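Local coordinates for protein hemin degrading factor (Pseudomonas aeruginosa, PDB 4MF9) that binds heme and probably serves in heme trafficking and in heme degradation, at residues Arg92-Gln106 with Val110-Gly122. Sequence-based numbering, arbitrary orientation.
Sequences RKGPYREVTVSANGQ and VVSPDIDLRLFLG. With HEM (protoporphyrin IX containing Fe), chain C.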
ATOM      1  N   ARG A  92      -0.453   9.128  -4.089  1.00 13.06           N
ATOM      2  CA  ARG A  92      -1.160   9.454  -5.307  1.00 12.34           C
ATOM      3  C   ARG A  92      -2.155  10.566  -5.082  1.00 15.90           C
ATOM      4  O   ARG A  92      -2.832  10.571  -4.112  1.00 13.56           O
ATOM      5  CB  ARG A  92      -1.872   8.252  -5.860  1.00 12.90           C
ATOM      6  CG  ARG A  92      -2.238   8.280  -7.315  1.00 13.49           C
ATOM      7  CD  ARG A  92      -1.093   8.702  -8.194  1.00 17.21           C
ATOM      8  NE  ARG A  92      -1.350   8.487  -9.617  1.00 19.53           N
ATOM      9  CZ  ARG A  92      -2.005   9.302 -10.402  1.00 21.23           C
ATOM     10  NH1 ARG A  92      -2.550  10.407  -9.948  1.00 16.01           N
ATOM     11  NH2 ARG A  92      -2.165   8.977 -11.659  1.00 21.96           N
ATOM     12  N   LYS A  93      -2.254  11.488  -6.010  1.00 14.09           N
ATOM     13  CA  LYS A  93      -3.155  12.616  -5.889  1.00 14.58           C
ATOM     14  C   LYS A  93      -4.345  12.531  -6.814  1.00 16.09           C
ATOM     15  O   LYS A  93      -4.209  12.066  -7.920  1.00 16.52           O
ATOM     16  CB  LYS A  93      -2.432  13.917  -6.126  1.00 15.30           C
ATOM     17  CG  LYS A  93      -1.389  14.252  -5.127  1.00 17.00           C
ATOM     18  CD  LYS A  93      -0.829  15.597  -5.451  1.00 22.27           C
ATOM     19  CE  LYS A  93       0.554  15.752  -4.915  1.00 26.98           C
ATOM     20  NZ  LYS A  93       1.072  17.094  -5.270  1.00 32.24           N
ATOM     21  N   GLY A  94      -5.502  12.958  -6.319  1.00 15.66           N
ATOM     22  CA  GLY A  94      -6.743  12.952  -7.075  1.00 19.21           C
ATOM     23  C   GLY A  94      -7.952  12.942  -6.155  1.00 15.42           C
ATOM     24  O   GLY A  94      -7.821  12.786  -4.947  1.00 14.73           O
ATOM     25  N   PRO A  95      -9.152  13.090  -6.723  1.00 24.25           N
ATOM     26  CA  PRO A  95     -10.379  12.999  -5.924  1.00 17.90           C
ATOM     27  C   PRO A  95     -10.626  11.575  -5.418  1.00 19.95           C
ATOM     28  O   PRO A  95     -10.344  10.612  -6.146  1.00 19.08           O
ATOM     29  CB  PRO A  95     -11.459  13.390  -6.931  1.00 21.08           C
ATOM     30  CG  PRO A  95     -10.897  12.944  -8.259  1.00 21.38           C
ATOM     31  CD  PRO A  95      -9.432  13.270  -8.161  1.00 21.85           C
ATOM     32  N   TYR A  96     -11.145  11.430  -4.199  1.00 15.07           N
ATOM     33  CA  TYR A  96     -11.413  10.092  -3.642  1.00 19.01           C
ATOM     34  C   TYR A  96     -12.709   9.504  -4.197  1.00 17.06           C
ATOM     35  O   TYR A  96     -13.738   9.479  -3.520  1.00 16.68           O
ATOM     36  CB  TYR A  96     -11.454  10.127  -2.105  1.00 16.00           C
ATOM     37  CG  TYR A  96     -10.969   8.856  -1.422  1.00 15.27           C
ATOM     38  CD1 TYR A  96      -9.620   8.687  -1.098  1.00 13.30           C
ATOM     39  CD2 TYR A  96     -11.857   7.830  -1.095  1.00 14.36           C
ATOM     40  CE1 TYR A  96      -9.174   7.532  -0.468  1.00 10.05           C
ATOM     41  CE2 TYR A  96     -11.418   6.676  -0.468  1.00 13.27           C
ATOM     42  CZ  TYR A  96     -10.078   6.536  -0.159  1.00 12.17           C
ATOM     43  OH  TYR A  96      -9.651   5.378   0.462  1.00 12.36           O
ATOM     44  N   ARG A  97     -12.655   9.065  -5.430  1.00 17.78           N
ATOM     45  CA  ARG A  97     -13.755   8.422  -6.136  1.00 23.84           C
ATOM     46  C   ARG A  97     -13.214   7.541  -7.261  1.00 24.04           C
ATOM     47  O   ARG A  97     -12.106   7.753  -7.663  1.00 20.75           O
ATOM     48  CB  ARG A  97     -14.636   9.473  -6.760  1.00 25.08           C
ATOM     49  CG  ARG A  97     -13.945  10.233  -7.841  1.00 27.49           C
ATOM     50  CD  ARG A  97     -14.901  10.987  -8.722  1.00 34.80           C
ATOM     51  NE  ARG A  97     -14.176  11.965  -9.480  1.00 41.24           N
ATOM     52  CZ  ARG A  97     -13.827  11.830 -10.742  1.00 40.48           C
ATOM     53  NH1 ARG A  97     -14.149  10.733 -11.404  1.00 43.84           N
ATOM     54  NH2 ARG A  97     -13.145  12.779 -11.331  1.00 41.10           N
ATOM     55  N   GLU A  98     -13.985   6.573  -7.741  1.00 24.53           N
ATOM     56  CA  GLU A  98     -15.340   6.296  -7.357  1.00 21.05           C
ATOM     57  C   GLU A  98     -15.351   5.189  -6.346  1.00 18.44           C
ATOM     58  O   GLU A  98     -14.763   4.194  -6.577  1.00 19.15           O
ATOM     59  CB  GLU A  98     -16.176   5.885  -8.578  1.00 24.55           C
ATOM     60  CG  GLU A  98     -16.314   6.902  -9.686  1.00 27.79           C
ATOM     61  CD  GLU A  98     -17.153   8.119  -9.283  1.00 41.08           C
ATOM     62  OE1 GLU A  98     -18.057   7.972  -8.423  1.00 42.15           O
ATOM     63  OE2 GLU A  98     -16.906   9.229  -9.823  1.00 39.19           O
ATOM     64  N   VAL A  99     -15.998   5.385  -5.209  1.00 15.13           N
ATOM     65  CA  VAL A  99     -15.967   4.439  -4.101  1.00 17.36           C
ATOM     66  C   VAL A  99     -17.147   3.467  -4.116  1.00 19.87           C
ATOM     67  O   VAL A  99     -18.296   3.884  -4.187  1.00 20.14           O
ATOM     68  CB  VAL A  99     -15.963   5.177  -2.746  1.00 17.68           C
ATOM     69  CG1 VAL A  99     -16.058   4.190  -1.601  1.00 17.20           C
ATOM     70  CG2 VAL A  99     -14.711   6.028  -2.616  1.00 14.40           C
ATOM     71  N   THR A 100     -16.866   2.192  -4.005  1.00 18.59           N
ATOM     72  CA  THR A 100     -17.884   1.192  -3.767  1.00 18.67           C
ATOM     73  C   THR A 100     -17.464   0.328  -2.612  1.00 20.39           C
ATOM     74  O   THR A 100     -16.306  -0.005  -2.503  1.00 21.95           O
ATOM     75  CB  THR A 100     -18.222   0.299  -5.003  1.00 22.90           C
ATOM     76  OG1 THR A 100     -17.070  -0.417  -5.410  1.00 27.23           O
ATOM     77  CG2 THR A 100     -18.700   1.038  -6.128  1.00 20.76           C
ATOM     78  N   VAL A 101     -18.410  -0.017  -1.750  1.00 16.91           N
ATOM     79  CA  VAL A 101     -18.172  -0.882  -0.598  1.00 19.93           C
ATOM     80  C   VAL A 101     -19.137  -2.064  -0.667  1.00 24.03           C
ATOM     81  O   VAL A 101     -20.342  -1.876  -0.877  1.00 21.41           O
ATOM     82  CB  VAL A 101     -18.381  -0.119   0.732  1.00 17.59           C
ATOM     83  CG1 VAL A 101     -18.237  -1.054   1.927  1.00 14.02           C
ATOM     84  CG2 VAL A 101     -17.391   1.044   0.834  1.00 14.70           C
ATOM     85  N   SER A 102     -18.615  -3.276  -0.481  1.00 20.07           N
ATOM     86  CA  SER A 102     -19.420  -4.494  -0.641  1.00 22.95           C
ATOM     87  C   SER A 102     -20.589  -4.593   0.346  1.00 21.55           C
ATOM     88  O   SER A 102     -20.618  -3.912   1.383  1.00 21.31           O
ATOM     89  CB  SER A 102     -18.537  -5.741  -0.544  1.00 21.08           C
ATOM     90  OG  SER A 102     -18.020  -5.901   0.765  1.00 21.20           O
ATOM     91  N   ALA A 103     -21.528  -5.477   0.061  1.00 29.86           N
ATOM     92  CA  ALA A 103     -22.733  -5.617   0.881  1.00 26.84           C
ATOM     93  C   ALA A 103     -22.413  -6.027   2.283  1.00 25.97           C
ATOM     94  O   ALA A 103     -23.015  -5.568   3.203  1.00 32.65           O
ATOM     95  CB  ALA A 103     -23.639  -6.639   0.268  1.00 30.08           C
ATOM     96  N   ASN A 104     -21.450  -6.896   2.413  1.00 26.31           N
ATOM     97  CA  ASN A 104     -21.056  -7.347   3.701  1.00 25.42           C
ATOM     98  C   ASN A 104     -20.125  -6.356   4.400  1.00 25.06           C
ATOM     99  O   ASN A 104     -19.725  -6.581   5.484  1.00 25.02           O
ATOM    100  CB  ASN A 104     -20.476  -8.740   3.620  1.00 27.03           C
ATOM    101  CG  ASN A 104     -19.091  -8.770   3.033  1.00 25.96           C
ATOM    102  OD1 ASN A 104     -18.692  -7.861   2.384  1.00 22.14           O
ATOM    103  ND2 ASN A 104     -18.388  -9.859   3.250  1.00 22.44           N
ATOM    104  N   GLY A 105     -19.779  -5.280   3.710  1.00 27.64           N
ATOM    105  CA  GLY A 105     -18.929  -4.217   4.228  1.00 25.52           C
ATOM    106  C   GLY A 105     -17.496  -4.628   4.518  1.00 25.27           C
ATOM    107  O   GLY A 105     -16.816  -4.008   5.347  1.00 21.14           O
ATOM    108  N   GLN A 106     -17.046  -5.675   3.873  1.00 19.38           N
ATOM    109  CA  GLN A 106     -15.697  -6.130   4.090  1.00 20.18           C
ATOM    110  C   GLN A 106     -14.724  -5.773   2.943  1.00 19.74           C
ATOM    111  O   GLN A 106     -13.562  -5.959   3.082  1.00 17.02           O
ATOM    112  CB  GLN A 106     -15.646  -7.636   4.309  1.00 21.50           C
ATOM    113  CG  GLN A 106     -16.409  -8.181   5.492  1.00 21.89           C
ATOM    114  CD  GLN A 106     -16.099  -7.491   6.779  1.00 27.12           C
ATOM    115  OE1 GLN A 106     -16.886  -6.718   7.291  1.00 26.15           O
ATOM    116  NE2 GLN A 106     -14.975  -7.776   7.308  1.00 25.05           N
ATOM    117  N   VAL A 110     -11.867   1.843  -4.779  1.00 12.86           N
ATOM    118  CA  VAL A 110     -11.864   3.167  -5.374  1.00 13.67           C
ATOM    119  C   VAL A 110     -11.267   3.031  -6.766  1.00 16.75           C
ATOM    120  O   VAL A 110     -10.119   2.616  -6.923  1.00 12.23           O
ATOM    121  CB  VAL A 110     -11.081   4.176  -4.529  1.00 15.53           C
ATOM    122  CG1 VAL A 110     -11.311   5.588  -5.059  1.00 15.59           C
ATOM    123  CG2 VAL A 110     -11.511   4.083  -3.069  1.00 10.93           C
ATOM    124  N   VAL A 111     -12.062   3.354  -7.777  1.00 17.94           N
ATOM    125  CA  VAL A 111     -11.683   3.087  -9.158  1.00 20.44           C
ATOM    126  C   VAL A 111     -11.725   4.388  -9.935  1.00 18.63           C
ATOM    127  O   VAL A 111     -12.760   5.054  -9.975  1.00 18.95           O
ATOM    128  CB  VAL A 111     -12.623   2.030  -9.805  1.00 20.33           C
ATOM    129  CG1 VAL A 111     -12.273   1.819 -11.262  1.00 27.45           C
ATOM    130  CG2 VAL A 111     -12.533   0.704  -9.063  1.00 21.98           C
ATOM    131  N   SER A 112     -10.590   4.749 -10.536  1.00 17.17           N
ATOM    132  CA  SER A 112     -10.436   6.013 -11.241  1.00 21.06           C
ATOM    133  C   SER A 112      -9.046   6.027 -11.876  1.00 22.01           C
ATOM    134  O   SER A 112      -8.201   5.192 -11.545  1.00 21.56           O
ATOM    135  CB  SER A 112     -10.569   7.183 -10.260  1.00 18.80           C
ATOM    136  OG  SER A 112      -9.307   7.502  -9.701  1.00 18.71           O
ATOM    137  N   PRO A 113      -8.793   6.974 -12.791  1.00 21.92           N
ATOM    138  CA  PRO A 113      -7.462   7.011 -13.405  1.00 24.09           C
ATOM    139  C   PRO A 113      -6.390   7.536 -12.449  1.00 21.57           C
ATOM    140  O   PRO A 113      -5.204   7.494 -12.786  1.00 19.48           O
ATOM    141  CB  PRO A 113      -7.643   7.987 -14.576  1.00 27.11           C
ATOM    142  CG  PRO A 113      -9.128   8.098 -14.781  1.00 23.08           C
ATOM    143  CD  PRO A 113      -9.720   7.920 -13.431  1.00 25.47           C
ATOM    144  N   ASP A 114      -6.790   8.017 -11.274  1.00 20.94           N
ATOM    145  CA  ASP A 114      -5.812   8.569 -10.336  1.00 18.55           C
ATOM    146  C   ASP A 114      -5.788   7.819  -9.010  1.00 20.00           C
ATOM    147  O   ASP A 114      -4.869   7.030  -8.762  1.00 17.15           O
ATOM    148  CB  ASP A 114      -6.055  10.064 -10.126  1.00 20.60           C
ATOM    149  CG  ASP A 114      -5.885  10.857 -11.403  1.00 20.66           C
ATOM    150  OD1 ASP A 114      -4.739  11.225 -11.728  1.00 20.70           O
ATOM    151  OD2 ASP A 114      -6.899  11.096 -12.086  1.00 27.47           O
ATOM    152  N   ILE A 115      -6.784   8.059  -8.156  1.00 13.57           N
ATOM    153  CA  ILE A 115      -6.921   7.240  -6.958  1.00 12.78           C
ATOM    154  C   ILE A 115      -7.510   5.879  -7.348  1.00 12.58           C
ATOM    155  O   ILE A 115      -8.597   5.801  -7.932  1.00 13.42           O
ATOM    156  CB  ILE A 115      -7.793   7.920  -5.864  1.00 14.37           C
ATOM    157  CG1 ILE A 115      -7.283   9.337  -5.556  1.00 13.04           C
ATOM    158  CG2 ILE A 115      -7.826   7.058  -4.608  1.00 11.07           C
ATOM    159  CD1 ILE A 115      -5.861   9.383  -5.055  1.00 12.96           C
ATOM    160  N   ASP A 116      -6.794   4.807  -7.019  1.00 12.49           N
ATOM    161  CA  ASP A 116      -7.150   3.460  -7.478  1.00 13.94           C
ATOM    162  C   ASP A 116      -6.732   2.546  -6.340  1.00 11.85           C
ATOM    163  O   ASP A 116      -5.542   2.351  -6.096  1.00 13.52           O
ATOM    164  CB  ASP A 116      -6.367   3.149  -8.763  1.00 13.07           C
ATOM    165  CG  ASP A 116      -6.845   1.891  -9.484  1.00 17.47           C
ATOM    166  OD1 ASP A 116      -8.006   1.456  -9.288  1.00 15.62           O
ATOM    167  OD2 ASP A 116      -6.044   1.353 -10.288  1.00 19.02           O
ATOM    168  N   LEU A 117      -7.708   2.020  -5.613  1.00  7.83           N
ATOM    169  CA  LEU A 117      -7.433   1.368  -4.344  1.00  9.27           C
ATOM    170  C   LEU A 117      -8.221   0.076  -4.223  1.00 10.22           C
ATOM    171  O   LEU A 117      -9.362  -0.015  -4.687  1.00 13.53           O
ATOM    172  CB  LEU A 117      -7.830   2.301  -3.177  1.00  9.58           C
ATOM    173  CG  LEU A 117      -7.041   3.589  -2.944  1.00 10.86           C
ATOM    174  CD1 LEU A 117      -7.782   4.540  -1.984  1.00 11.23           C
ATOM    175  CD2 LEU A 117      -5.687   3.268  -2.362  1.00  8.67           C
ATOM    176  N   ARG A 118      -7.625  -0.920  -3.582  1.00  9.56           N
ATOM    177  CA  ARG A 118      -8.370  -2.110  -3.189  1.00 11.19           C
ATOM    178  C   ARG A 118      -8.280  -2.181  -1.680  1.00 11.49           C
ATOM    179  O   ARG A 118      -7.178  -2.289  -1.120  1.00  9.24           O
ATOM    180  CB  ARG A 118      -7.770  -3.378  -3.799  1.00 11.33           C
ATOM    181  CG  ARG A 118      -7.533  -3.307  -5.301  1.00 15.66           C
ATOM    182  CD  ARG A 118      -8.815  -3.047  -6.090  1.00 19.62           C
ATOM    183  NE  ARG A 118      -8.545  -2.903  -7.525  1.00 23.23           N
ATOM    184  CZ  ARG A 118      -8.556  -1.744  -8.184  1.00 23.61           C
ATOM    185  NH1 ARG A 118      -8.845  -0.607  -7.549  1.00 18.82           N
ATOM    186  NH2 ARG A 118      -8.288  -1.716  -9.488  1.00 22.24           N
ATOM    187  N   LEU A 119      -9.435  -2.120  -1.024  1.00 13.33           N
ATOM    188  CA  LEU A 119      -9.487  -1.992   0.431  1.00 13.81           C
ATOM    189  C   LEU A 119     -10.031  -3.261   1.064  1.00 13.84           C
ATOM    190  O   LEU A 119     -11.128  -3.715   0.725  1.00 18.00           O
ATOM    191  CB  LEU A 119     -10.356  -0.783   0.825  1.00 12.07           C
ATOM    192  CG  LEU A 119     -10.080   0.499   0.026  1.00 14.48           C
ATOM    193  CD1 LEU A 119     -11.108   1.600   0.329  1.00 13.60           C
ATOM    194  CD2 LEU A 119      -8.660   1.005   0.274  1.00  9.67           C
ATOM    195  N   PHE A 120      -9.251  -3.844   1.969  1.00 13.64           N
ATOM    196  CA  PHE A 120      -9.664  -5.057   2.676  1.00 16.88           C
ATOM    197  C   PHE A 120     -10.009  -4.693   4.113  1.00 15.94           C
ATOM    198  O   PHE A 120      -9.158  -4.723   5.010  1.00 13.57           O
ATOM    199  CB  PHE A 120      -8.561  -6.109   2.591  1.00 14.29           C
ATOM    200  CG  PHE A 120      -8.105  -6.353   1.195  1.00 16.22           C
ATOM    201  CD1 PHE A 120      -8.847  -7.156   0.343  1.00 19.09           C
ATOM    202  CD2 PHE A 120      -6.955  -5.745   0.716  1.00 16.79           C
ATOM    203  CE1 PHE A 120      -8.440  -7.362  -0.952  1.00 23.13           C
ATOM    204  CE2 PHE A 120      -6.547  -5.943  -0.575  1.00 13.69           C
ATOM    205  CZ  PHE A 120      -7.281  -6.751  -1.411  1.00 19.95           C
ATOM    206  N   LEU A 121     -11.280  -4.350   4.295  1.00 14.93           N
ATOM    207  CA  LEU A 121     -11.766  -3.591   5.448  1.00 14.56           C
ATOM    208  C   LEU A 121     -11.829  -4.372   6.748  1.00 16.13           C
ATOM    209  O   LEU A 121     -11.994  -3.789   7.825  1.00 14.54           O
ATOM    210  CB  LEU A 121     -13.153  -3.036   5.135  1.00 13.17           C
ATOM    211  CG  LEU A 121     -13.213  -2.140   3.905  1.00 15.38           C
ATOM    212  CD1 LEU A 121     -14.635  -1.660   3.678  1.00 16.88           C
ATOM    213  CD2 LEU A 121     -12.259  -0.952   4.062  1.00 14.11           C
ATOM    214  N   GLY A 122     -11.693  -5.675   6.658  1.00 15.12           N
ATOM    215  CA  GLY A 122     -11.821  -6.531   7.788  1.00 16.95           C
ATOM    216  C   GLY A 122     -10.860  -6.308   8.894  1.00 17.26           C
ATOM    217  O   GLY A 122     -11.195  -6.474  10.009  1.00 14.00           O
TER
HETATM  218  CHA HEM C 400      -4.213  -6.758 -10.833  1.00 28.73           C
HETATM  219  CHB HEM C 400      -7.504  -4.054 -12.903  1.00 33.91           C
HETATM  220  CHC HEM C 400     -10.526  -5.072  -9.304  1.00 26.79           C
HETATM  221  CHD HEM C 400      -6.809  -6.752  -6.797  1.00 28.76           C
HETATM  222  C1A HEM C 400      -4.886  -6.001 -11.749  1.00 31.87           C
HETATM  223  C2A HEM C 400      -4.414  -5.656 -13.047  1.00 27.98           C
HETATM  224  C3A HEM C 400      -5.343  -4.926 -13.617  1.00 29.10           C
HETATM  225  C4A HEM C 400      -6.359  -4.772 -12.675  1.00 31.92           C
HETATM  226  CMA HEM C 400      -5.258  -4.327 -14.993  1.00 32.10           C
HETATM  227  CAA HEM C 400      -3.142  -6.054 -13.708  1.00 27.87           C
HETATM  228  CBA HEM C 400      -3.247  -6.634 -15.141  1.00 24.17           C
HETATM  229  CGA HEM C 400      -3.824  -7.998 -15.024  1.00 30.83           C
HETATM  230  O1A HEM C 400      -4.722  -8.377 -15.771  1.00 29.43           O
HETATM  231  O2A HEM C 400      -3.380  -8.708 -14.163  1.00 33.39           O
HETATM  232  C1B HEM C 400      -8.600  -4.156 -12.056  1.00 36.28           C
HETATM  233  C2B HEM C 400      -9.802  -3.533 -12.424  1.00 34.96           C
HETATM  234  C3B HEM C 400     -10.688  -3.795 -11.454  1.00 36.84           C
HETATM  235  C4B HEM C 400      -9.964  -4.611 -10.453  1.00 31.96           C
HETATM  236  CMB HEM C 400     -10.045  -2.763 -13.688  1.00 33.21           C
HETATM  237  CAB HEM C 400     -12.100  -3.312 -11.505  1.00 33.97           C
HETATM  238  CBB HEM C 400     -12.846  -3.041 -10.478  1.00 34.67           C
HETATM  239  C1C HEM C 400      -9.815  -5.628  -8.306  1.00 26.74           C
HETATM  240  C2C HEM C 400     -10.342  -6.088  -7.118  1.00 29.46           C
HETATM  241  C3C HEM C 400      -9.300  -6.574  -6.389  1.00 31.94           C
HETATM  242  C4C HEM C 400      -8.101  -6.405  -7.138  1.00 29.13           C
HETATM  243  CMC HEM C 400     -11.788  -6.075  -6.725  1.00 30.96           C
HETATM  244  CAC HEM C 400      -9.404  -7.147  -5.068  1.00 32.03           C
HETATM  245  CBC HEM C 400      -8.290  -7.362  -4.435  1.00 32.67           C
HETATM  246  C1D HEM C 400      -5.764  -6.923  -7.715  1.00 32.53           C
HETATM  247  C2D HEM C 400      -4.444  -7.547  -7.396  1.00 30.74           C
HETATM  248  C3D HEM C 400      -3.755  -7.549  -8.534  1.00 28.52           C
HETATM  249  C4D HEM C 400      -4.632  -6.926  -9.531  1.00 30.18           C
HETATM  250  CMD HEM C 400      -3.922  -8.099  -6.087  1.00 26.64           C
HETATM  251  CAD HEM C 400      -2.355  -8.071  -8.724  1.00 28.99           C
HETATM  252  CBD HEM C 400      -2.425  -9.430  -9.419  1.00 26.92           C
HETATM  253  CGD HEM C 400      -1.223 -10.325  -9.424  1.00 29.60           C
HETATM  254  O1D HEM C 400      -0.898 -10.753 -10.511  1.00 24.87           O
HETATM  255  O2D HEM C 400      -0.609 -10.663  -8.424  1.00 25.82           O
HETATM  256  NA  HEM C 400      -6.087  -5.437 -11.532  1.00 29.91           N
HETATM  257  NB  HEM C 400      -8.719  -4.798 -10.885  1.00 33.17           N
HETATM  258  NC  HEM C 400      -8.499  -5.839  -8.284  1.00 30.13           N
HETATM  259  ND  HEM C 400      -5.802  -6.573  -8.991  1.00 30.08           N
HETATM  260 FE   HEM C 400      -7.203  -5.781  -9.881  1.00 33.94          FE
HETATM  261  O   HOH W   1      -8.989  10.135  -8.476  1.00 22.85           O
HETATM  262  O   HOH W   2     -11.486  -7.680   4.510  1.00 18.33           O
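Tyr96 lies across Val110 and Leu117 at roughly right angles: its CE2 meets Val110 CG2 at 3.7 Å, while Leu117 CD1 comes within 3.5 Å of Tyr96 CZ. The same ring therefore touches both strands of the hairpin 107-110/117-120, and its hydroxyl is hydrogen-bonded to His153 of strand 151-157. Val110 CG2 also reaches Val99 CG2 (3.8 Å). Val99 and Val110 form an antiparallel non-hydrogen-bonded pair, flanked by a nearly straight bond from Glu98 N to Val111 O (3.0 Å, 171°) and its return from Val111 N to Glu98 O. Strand 99-101 is the outermost strand of one of the two large antiparallel sheets of the HemS/ChuX-type fold, next to 107-110, the chain having turned a corner at Gly94 on leaving the other. At that corner Arg92, bent at chi2 (48°) and hydrogen-bonded through NE to His275, salt-bridges Asp114: NH1 meets the anti lone pair of OD1 at 2.9 Å, with guanidinium and carboxylate planes 79° apart, and Asp114 CA lies over one guanidinium face. Away from 92-106, strand 117-120 lines the heme pocket: heme-binding Arg118, held by Asp116 OD1 and Leu117 O, brings NE to 3.0 Å from heme NC, and Phe120 CZ approaches heme vinyl CBC at 3.2 Å.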